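Local coordinates for protein catalase (Bacillus pumilus, PDB 4QOL) that breaks down hydrogen peroxide to water and oxygen as a haem catalase and also shows peroxidase-like reactivity toward phenolic substrates, at residues 159-164 / 445-450; 167-172 / 453-458; 9-14 / 39-44. All blocks are in the same frame, centred on the assembly; numbering follows the deposited sequence.

Contact 1. Residues 159-164 / 445-450. With ACT (acetate ion), chain J.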
loop_
_atom_site.group_PDB
_atom_site.type_symbol
_atom_site.label_atom_id
_atom_site.label_comp_id
_atom_site.label_asym_id
_atom_site.label_seq_id
_atom_site.Cartn_x
_atom_site.Cartn_y
_atom_site.Cartn_z
ATOM N N GLN A 159 21.420 5.685 18.496
ATOM C CA GLN A 159 22.283 6.655 17.778
ATOM C C GLN A 159 23.703 6.556 18.295
ATOM O O GLN A 159 23.925 6.359 19.508
ATOM C CB GLN A 159 21.785 8.061 17.935
ATOM C CG GLN A 159 22.591 9.087 17.174
ATOM C CD GLN A 159 22.084 10.479 17.397
ATOM O OE1 GLN A 159 22.004 10.979 18.538
ATOM N NE2 GLN A 159 21.678 11.125 16.328
ATOM N N ASP A 160 24.665 6.632 17.378
ATOM C CA ASP A 160 26.075 6.415 17.705
ATOM C C ASP A 160 26.895 7.537 17.122
ATOM O O ASP A 160 27.068 7.605 15.890
ATOM C CB ASP A 160 26.546 5.030 17.187
ATOM C CG ASP A 160 27.988 4.705 17.612
ATOM O OD1 ASP A 160 28.672 5.574 18.267
ATOM O OD2 ASP A 160 28.467 3.562 17.291
ATOM N N PRO A 161 27.387 8.468 17.969
ATOM C CA PRO A 161 28.293 9.517 17.456
ATOM C C PRO A 161 29.478 9.028 16.661
ATOM O O PRO A 161 29.959 9.742 15.788
ATOM C CB PRO A 161 28.767 10.243 18.732
ATOM C CG PRO A 161 27.738 9.847 19.800
ATOM C CD PRO A 161 27.261 8.501 19.449
ATOM N N ASP A 162 30.012 7.860 16.939
ATOM C CA ASP A 162 31.101 7.376 16.125
ATOM C C ASP A 162 30.695 7.214 14.647
ATOM O O ASP A 162 31.540 7.425 13.727
ATOM C CB ASP A 162 31.556 6.026 16.680
ATOM C CG ASP A 162 32.788 5.518 16.025
ATOM O OD1 ASP A 162 33.812 6.231 15.937
ATOM O OD2 ASP A 162 32.711 4.414 15.453
ATOM N N ARG A 163 29.408 6.935 14.384
ATOM C CA ARG A 163 28.938 6.768 13.013
ATOM C C ARG A 163 28.770 8.121 12.311
ATOM O O ARG A 163 29.259 8.338 11.176
ATOM C CB ARG A 163 27.618 5.989 13.017
ATOM C CG ARG A 163 27.800 4.559 13.534
ATOM C CD ARG A 163 26.497 3.831 13.681
ATOM N NE ARG A 163 26.041 3.322 12.371
ATOM C CZ ARG A 163 25.197 3.976 11.546
ATOM N NH1 ARG A 163 24.995 3.469 10.362
ATOM N NH2 ARG A 163 24.557 5.074 11.935
ATOM N N TYR A 164 28.079 9.085 12.943
ATOM C CA TYR A 164 27.853 10.348 12.230
ATOM C C TYR A 164 29.087 11.199 12.216
ATOM O O TYR A 164 29.322 11.949 11.225
ATOM C CB TYR A 164 26.651 11.135 12.760
ATOM C CG TYR A 164 26.544 11.544 14.191
ATOM C CD1 TYR A 164 27.195 12.643 14.660
ATOM C CD2 TYR A 164 25.716 10.856 15.086
ATOM C CE1 TYR A 164 27.056 13.071 15.973
ATOM C CE2 TYR A 164 25.509 11.302 16.355
ATOM C CZ TYR A 164 26.202 12.394 16.817
ATOM O OH TYR A 164 26.014 12.843 18.138
ATOM N N THR A 445 32.890 18.193 23.051
ATOM C CA THR A 445 33.696 17.232 23.798
ATOM C C THR A 445 32.868 16.046 24.268
ATOM O O THR A 445 33.287 14.874 24.157
ATOM C CB THR A 445 34.389 17.956 25.017
ATOM O OG1 THR A 445 35.263 18.994 24.532
ATOM C CG2 THR A 445 35.132 16.992 25.875
ATOM N N ALA A 446 31.694 16.318 24.789
ATOM C CA ALA A 446 30.820 15.259 25.269
ATOM C C ALA A 446 30.426 14.302 24.146
ATOM O O ALA A 446 30.218 13.131 24.371
ATOM C CB ALA A 446 29.579 15.835 25.922
ATOM N N ASP A 447 30.264 14.861 22.939
ATOM C CA ASP A 447 29.909 14.068 21.782
ATOM C C ASP A 447 31.023 13.257 21.164
ATOM O O ASP A 447 30.789 12.170 20.611
ATOM C CB ASP A 447 29.302 14.998 20.700
ATOM C CG ASP A 447 28.024 14.412 20.070
ATOM O OD1 ASP A 447 27.076 14.148 20.831
ATOM O OD2 ASP A 447 28.060 14.103 18.869
ATOM N N LEU A 448 32.245 13.808 21.224
ATOM C CA LEU A 448 33.403 13.236 20.541
ATOM C C LEU A 448 34.205 12.262 21.417
ATOM O O LEU A 448 35.018 11.501 20.907
ATOM C CB LEU A 448 34.325 14.356 20.071
ATOM C CG LEU A 448 33.864 14.975 18.735
ATOM C CD1 LEU A 448 34.489 16.305 18.512
ATOM C CD2 LEU A 448 34.211 14.087 17.543
ATOM N N LYS A 449 34.076 12.405 22.706
ATOM C CA LYS A 449 35.034 11.734 23.641
ATOM C C LYS A 449 35.084 10.243 23.479
ATOM O O LYS A 449 36.129 9.638 23.694
ATOM C CB LYS A 449 34.711 12.108 25.056
ATOM C CG LYS A 449 33.375 11.592 25.494
ATOM C CD LYS A 449 33.121 11.930 26.959
ATOM C CE LYS A 449 31.996 11.084 27.535
ATOM N NZ LYS A 449 31.217 11.898 28.512
ATOM N N GLY A 450 34.013 9.611 23.030
ATOM C CA GLY A 450 34.028 8.143 22.775
ATOM C C GLY A 450 34.233 7.635 21.357
ATOM O O GLY A 450 34.200 6.411 21.104
HETATM C C ACT J . 21.814 15.063 15.768
HETATM O O ACT J . 21.214 16.040 15.292
HETATM O OXT ACT J . 21.211 13.950 15.898
HETATM C CH3 ACT J . 23.264 15.292 16.144
#
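Tyr164 and Asp447 meet at about a right angle, phenol end against carboxylate. The hydroxyl of Tyr164 donates to Asp447, and OH to OD2 measures 2.5 Å. OD2 accepts through its syn lone pair, on the side of its partner oxygen. OD1 also lies near the hydroxyl, 3.2 Å from Tyr164 OH. Asp447 OD2 lies at the ring edge, near its plane, and 3.2 Å from CE1 of Tyr164. The ring and carboxylate planes are 31° apart.

The tyrosine ring leaves its helix with CG between the backbone N and the carbonyl carbon (chi1 57°). That torsion folds it back along its own helix, and CA of Pro161 lies over one ring face, toward the rim. Pro161 also touches the second helix directly. Its CB packs 3.4 Å from the backbone O of Asp447 and 3.9 Å from Asp447 OD2.

Pro161 is in the first turn of helix 161-169, and Asp160 is its N-cap. Asp160 OD1 accepts from Asp162 N at 3.0 Å, from above the carboxylate plane. Beside this helix start, Gln159 reaches out extended and gives NE2 to OXT of an acetate ion, 2.9 Å away. The acetate probably came from the crystallisation liquor.

The indole NE1 of Trp165 is a second donor to Asp447 OD2. Asp162 OD1 accepts from Asn452 N and forms a salt bridge with Arg388 of the second subunit.

Two neutral donors from helix 161-169 thus grip one carboxylate oxygen of helix 434-448. They fix the rotation of the Asp447 side chain and would probably favour its charged form. The contact joins the catalase core to the C-terminal helices through a directed polar bond, with the proline packed beside it.

Contact 2. Residues 167-172 / 453-458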
loop_
_atom_site.group_PDB
_atom_site.type_symbol
_atom_site.label_atom_id
_atom_site.label_comp_id
_atom_site.label_asym_id
_atom_site.label_seq_id
_atom_site.Cartn_x
_atom_site.Cartn_y
_atom_site.Cartn_z
ATOM N N PHE A 167 31.097 10.032 9.152
ATOM C CA PHE A 167 30.575 10.746 7.953
ATOM C C PHE A 167 30.914 12.202 7.912
ATOM O O PHE A 167 31.355 12.713 6.874
ATOM C CB PHE A 167 29.021 10.576 7.829
ATOM C CG PHE A 167 28.403 11.313 6.675
ATOM C CD1 PHE A 167 28.312 10.735 5.375
ATOM C CD2 PHE A 167 27.938 12.605 6.871
ATOM C CE1 PHE A 167 27.797 11.525 4.305
ATOM C CE2 PHE A 167 27.486 13.390 5.816
ATOM C CZ PHE A 167 27.356 12.820 4.555
ATOM N N MET A 168 30.619 12.923 8.986
ATOM C CA MET A 168 30.815 14.356 8.994
ATOM C C MET A 168 32.265 14.770 8.797
ATOM O O MET A 168 32.554 15.704 8.010
ATOM C CB MET A 168 30.259 14.992 10.254
ATOM C CG MET A 168 28.776 14.916 10.402
ATOM S SD MET A 168 27.770 15.742 9.165
ATOM C CE MET A 168 26.177 15.076 9.728
ATOM N N THR A 169 33.180 14.088 9.452
ATOM C CA THR A 169 34.619 14.420 9.306
ATOM C C THR A 169 35.154 14.259 7.881
ATOM O O THR A 169 36.022 15.023 7.447
ATOM C CB THR A 169 35.507 13.611 10.297
ATOM O OG1 THR A 169 35.365 12.210 10.112
ATOM C CG2 THR A 169 35.214 14.036 11.715
ATOM N N LEU A 170 34.625 13.244 7.177
ATOM C CA LEU A 170 34.905 12.936 5.815
ATOM C C LEU A 170 34.107 13.797 4.789
ATOM O O LEU A 170 34.323 13.676 3.562
ATOM C CB LEU A 170 34.715 11.470 5.542
ATOM C CG LEU A 170 35.671 10.542 6.342
ATOM C CD1 LEU A 170 35.276 9.093 6.158
ATOM C CD2 LEU A 170 37.103 10.763 5.858
ATOM N N THR A 171 33.305 14.698 5.331
ATOM C CA THR A 171 32.411 15.609 4.592
ATOM C C THR A 171 32.636 16.956 5.221
ATOM O O THR A 171 31.781 17.534 5.884
ATOM C CB THR A 171 30.959 15.126 4.742
ATOM O OG1 THR A 171 30.900 13.751 4.335
ATOM C CG2 THR A 171 29.993 15.937 3.932
ATOM N N PRO A 172 33.861 17.549 4.953
ATOM C CA PRO A 172 34.273 18.764 5.674
ATOM C C PRO A 172 33.425 20.007 5.363
ATOM O O PRO A 172 33.435 20.961 6.128
ATOM C CB PRO A 172 35.732 18.970 5.216
ATOM C CG PRO A 172 35.788 18.242 3.880
ATOM C CD PRO A 172 34.915 17.023 4.101
ATOM N N GLU A 453 39.643 7.128 17.465
ATOM C CA GLU A 453 40.691 8.145 17.644
ATOM C C GLU A 453 41.058 8.879 16.352
ATOM O O GLU A 453 41.229 10.087 16.357
ATOM C CB GLU A 453 41.985 7.532 18.200
ATOM C CG GLU A 453 41.935 7.127 19.665
ATOM C CD GLU A 453 41.375 8.211 20.609
ATOM O OE1 GLU A 453 41.707 9.416 20.482
ATOM O OE2 GLU A 453 40.586 7.832 21.512
ATOM N N LYS A 454 41.140 8.177 15.240
ATOM C CA LYS A 454 41.441 8.797 13.961
ATOM C C LYS A 454 40.315 9.777 13.555
ATOM O O LYS A 454 40.540 10.821 13.007
ATOM C CB LYS A 454 41.621 7.719 12.881
ATOM C CG LYS A 454 42.371 8.100 11.605
ATOM C CD LYS A 454 42.471 6.907 10.650
ATOM C CE LYS A 454 41.144 6.139 10.631
ATOM N NZ LYS A 454 41.047 4.966 9.721
ATOM N N THR A 455 39.066 9.360 13.750
ATOM C CA THR A 455 37.936 10.244 13.450
ATOM C C THR A 455 37.935 11.495 14.342
ATOM O O THR A 455 37.701 12.599 13.864
ATOM C CB THR A 455 36.608 9.527 13.576
ATOM O OG1 THR A 455 36.548 8.544 12.541
ATOM C CG2 THR A 455 35.432 10.487 13.481
ATOM N N LYS A 456 38.195 11.272 15.596
ATOM C CA LYS A 456 38.263 12.361 16.583
ATOM C C LYS A 456 39.344 13.376 16.207
ATOM O O LYS A 456 39.111 14.586 16.245
ATOM C CB LYS A 456 38.579 11.763 17.953
ATOM C CG LYS A 456 38.479 12.745 19.104
ATOM C CD LYS A 456 39.077 12.115 20.386
ATOM C CE LYS A 456 38.341 10.886 20.802
ATOM N NZ LYS A 456 38.907 10.349 22.059
ATOM N N LEU A 457 40.503 12.879 15.797
ATOM C CA LEU A 457 41.595 13.758 15.278
ATOM C C LEU A 457 41.127 14.543 14.062
ATOM O O LEU A 457 41.400 15.722 13.942
ATOM C CB LEU A 457 42.853 12.943 14.937
ATOM C CG LEU A 457 44.103 13.637 14.478
ATOM C CD1 LEU A 457 44.502 14.683 15.528
ATOM C CD2 LEU A 457 45.239 12.637 14.236
ATOM N N LEU A 458 40.475 13.860 13.109
ATOM C CA LEU A 458 40.074 14.556 11.873
ATOM C C LEU A 458 39.052 15.634 12.216
ATOM O O LEU A 458 39.101 16.706 11.698
ATOM C CB LEU A 458 39.544 13.492 10.857
ATOM C CG LEU A 458 39.128 14.098 9.496
ATOM C CD1 LEU A 458 40.276 14.857 8.776
ATOM C CD2 LEU A 458 38.582 12.997 8.571
HETATM O O HOH W 1 36.273 9.448 9.893
#
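The end of helix 161-169 packs here on the first turns of helix 453-466, where the catalase core meets its C-terminal helices. Thr169 faces Leu458 and Thr455. CD2 of Leu458 lies 3.6 Å from CB of Thr169 and 3.5 Å from its backbone O. Leu458 reaches this spot because its CG stands anti to the backbone N (chi1 -178°). The methyl CG2 of Thr169 rests 3.6 Å from the backbone O of Thr455. The methyl CD2 of Leu170 widens the apolar patch, touching Leu458 CD2 at 3.8 Å with the two side chains about at right angles.

No direct hydrogen bond joins the segments. One water bridges them instead, donating to Thr169 OG1 at 2.9 Å and lying 2.8 Å from Thr455 OG1. Each hydroxyl has other partners: Thr169 OG1 bonds to Trp165 O and Asp166 O in its own helix, and Thr455 OG1 to Arg388 of the second subunit. Thr169 O, beside the leucine methyl, accepts from Asn462 ND2.

The backbones come close here, with 6.0 Å between the CA atoms of Thr169 and Leu458. This is helix-on-helix packing between the catalase core and its C-terminal helical domain, at a subunit interface.

Contact 3. Residues 9-14 / 39-44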
loop_
_atom_site.group_PDB
_atom_site.type_symbol
_atom_site.label_atom_id
_atom_site.label_comp_id
_atom_site.label_asym_id
_atom_site.label_seq_id
_atom_site.Cartn_x
_atom_site.Cartn_y
_atom_site.Cartn_z
ATOM N N LEU A 9 -24.341 5.220 18.235
ATOM C CA LEU A 9 -23.140 4.557 17.720
ATOM C C LEU A 9 -23.557 3.684 16.555
ATOM O O LEU A 9 -24.502 2.986 16.667
ATOM C CB LEU A 9 -22.480 3.763 18.855
ATOM C CG LEU A 9 -21.089 3.266 18.520
ATOM C CD1 LEU A 9 -20.078 4.351 18.807
ATOM C CD2 LEU A 9 -20.762 2.023 19.348
ATOM N N THR A 10 -22.871 3.789 15.416
ATOM C CA THR A 10 -23.218 3.014 14.232
ATOM C C THR A 10 -21.990 2.248 13.723
ATOM O O THR A 10 -20.860 2.587 14.009
ATOM C CB THR A 10 -23.729 3.918 13.113
ATOM O OG1 THR A 10 -22.640 4.666 12.552
ATOM C CG2 THR A 10 -24.799 4.836 13.582
ATOM N N THR A 11 -22.248 1.287 12.869
ATOM C CA THR A 11 -21.186 0.761 12.006
ATOM C C THR A 11 -20.883 1.785 10.889
ATOM O O THR A 11 -21.617 2.777 10.709
ATOM C CB THR A 11 -21.638 -0.539 11.337
ATOM O OG1 THR A 11 -22.692 -0.315 10.381
ATOM C CG2 THR A 11 -22.074 -1.611 12.374
ATOM N N ASN A 12 -19.874 1.509 10.060
ATOM C CA ASN A 12 -19.604 2.308 8.875
ATOM C C ASN A 12 -20.641 2.221 7.770
ATOM O O ASN A 12 -20.615 3.057 6.857
ATOM C CB ASN A 12 -18.196 2.041 8.341
ATOM C CG ASN A 12 -17.125 2.392 9.332
ATOM O OD1 ASN A 12 -17.268 3.312 10.151
ATOM N ND2 ASN A 12 -16.011 1.649 9.291
ATOM N N GLN A 13 -21.523 1.208 7.864
ATOM C CA GLN A 13 -22.658 1.065 6.978
ATOM C C GLN A 13 -23.822 1.930 7.447
ATOM O O GLN A 13 -24.863 1.971 6.783
ATOM C CB GLN A 13 -23.110 -0.371 6.891
ATOM C CG GLN A 13 -22.045 -1.404 6.478
ATOM C CD GLN A 13 -21.735 -1.364 5.009
ATOM O OE1 GLN A 13 -22.420 -0.699 4.202
ATOM N NE2 GLN A 13 -20.636 -2.011 4.639
ATOM N N GLY A 14 -23.678 2.601 8.579
ATOM C CA GLY A 14 -24.806 3.400 9.133
ATOM C C GLY A 14 -25.861 2.640 9.913
ATOM O O GLY A 14 -26.921 3.167 10.173
ATOM N N LEU A 39 -17.764 -6.258 15.444
ATOM C CA LEU A 39 -16.464 -6.624 16.032
ATOM C C LEU A 39 -15.374 -6.571 14.940
ATOM O O LEU A 39 -14.328 -5.934 15.124
ATOM C CB LEU A 39 -16.448 -8.029 16.660
ATOM C CG LEU A 39 -15.136 -8.600 17.192
ATOM C CD1 LEU A 39 -14.696 -7.830 18.455
ATOM C CD2 LEU A 39 -15.186 -10.107 17.553
ATOM N N ILE A 40 -15.636 -7.246 13.823
ATOM C CA ILE A 40 -14.612 -7.387 12.827
ATOM C C ILE A 40 -14.348 -6.011 12.177
ATOM O O ILE A 40 -13.172 -5.615 11.953
ATOM C CB ILE A 40 -14.947 -8.464 11.792
ATOM C CG1 ILE A 40 -15.081 -9.831 12.436
ATOM C CG2 ILE A 40 -13.895 -8.497 10.698
ATOM C CD1 ILE A 40 -13.860 -10.249 13.209
ATOM N N GLU A 41 -15.393 -5.204 11.920
ATOM C CA GLU A 41 -15.158 -3.914 11.250
ATOM C C GLU A 41 -14.327 -2.999 12.168
ATOM O O GLU A 41 -13.439 -2.270 11.716
ATOM C CB GLU A 41 -16.500 -3.239 10.912
ATOM C CG GLU A 41 -16.405 -1.884 10.160
ATOM C CD GLU A 41 -17.757 -1.143 10.067
ATOM O OE1 GLU A 41 -18.127 -0.499 11.041
ATOM O OE2 GLU A 41 -18.268 -1.046 8.970
ATOM N N LYS A 42 -14.679 -2.983 13.458
ATOM C CA LYS A 42 -14.078 -2.126 14.455
ATOM C C LYS A 42 -12.615 -2.544 14.700
ATOM O O LYS A 42 -11.733 -1.698 14.632
ATOM C CB LYS A 42 -14.936 -2.153 15.731
ATOM C CG LYS A 42 -14.451 -1.241 16.831
ATOM C CD LYS A 42 -15.315 -1.510 18.080
ATOM C CE LYS A 42 -14.980 -0.658 19.280
ATOM N NZ LYS A 42 -15.832 -1.013 20.460
ATOM N N LEU A 43 -12.349 -3.851 14.914
ATOM C CA LEU A 43 -10.958 -4.342 14.998
ATOM C C LEU A 43 -10.158 -4.114 13.703
ATOM O O LEU A 43 -8.990 -3.632 13.739
ATOM C CB LEU A 43 -10.911 -5.800 15.404
ATOM C CG LEU A 43 -11.297 -6.211 16.836
ATOM C CD1 LEU A 43 -11.194 -7.694 16.937
ATOM C CD2 LEU A 43 -10.436 -5.474 17.861
ATOM N N ALA A 44 -10.775 -4.320 12.542
ATOM C CA ALA A 44 -10.037 -4.224 11.287
ATOM C C ALA A 44 -9.626 -2.764 11.046
ATOM O O ALA A 44 -8.541 -2.484 10.507
ATOM C CB ALA A 44 -10.902 -4.731 10.100
#
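Glu41 spans the gap from its helix to the N-terminal loop because CG is anti to the backbone N (chi1 -178°) and the chain stays extended beyond CG. The carboxylate thereby arrives beside the backbone of Thr11 and Asn12. Asn12 N donates to Glu41 OE1 at 2.8 Å, a nearly straight bond of 165° to the syn lone pair. OE1 also lies 3.4 Å from Thr11 CA.

The Asn12 side chain turns its amide over the acid. The two planes are stacked, 26° apart, with Asn12 ND2 3.4 Å from Glu41 CD. The amide's own polar bonds run to the third subunit, ND2 to Gln368 and OD1 to Asn366.

Glu41 has further partners. OE2 is bonded to Tyr37 OH, and OE1 also accepts from Gln368 NE2 of the third subunit. With an alanine here, Asn12 N, Tyr37 OH and Gln368 NE2 of the third subunit would lose this partner, and the loop would probably be less firmly tied to helix 37-46.

The loop is itself shaped by local bonds. Thr11 OG1 accepts from Gln13 N at 3.2 Å, and Thr11 O from Gly14 N at 3.0 Å.

These bonds define an ST turn within a type I beta turn. It belongs to the N-terminal arm, which packs against other subunits as is typical of the interlocked catalase tetramer.

Contact 3 closes first along the chain, within the N-terminal arm. Contacts 1 and 2 come later, and their segments alternate in the sequence. Both use helix 161-169: its start meets helix 434-448 and its end meets helix 453-466, the next helix in the chain. Their centres are about 11 Å apart, and they touch where Lys456 approaches the backbone of Leu448 and Lys449. Together they fasten the C-terminal helices to the catalase core at two points. Contact 3 lies far off, its centre about 50 Å from that of contact 1 and about 56 Å from that of contact 2. Contacts 1 and 2 lie beside the second subunit, contact 3 mainly beside the third and fourth, consistent with the interlocked catalase tetramer.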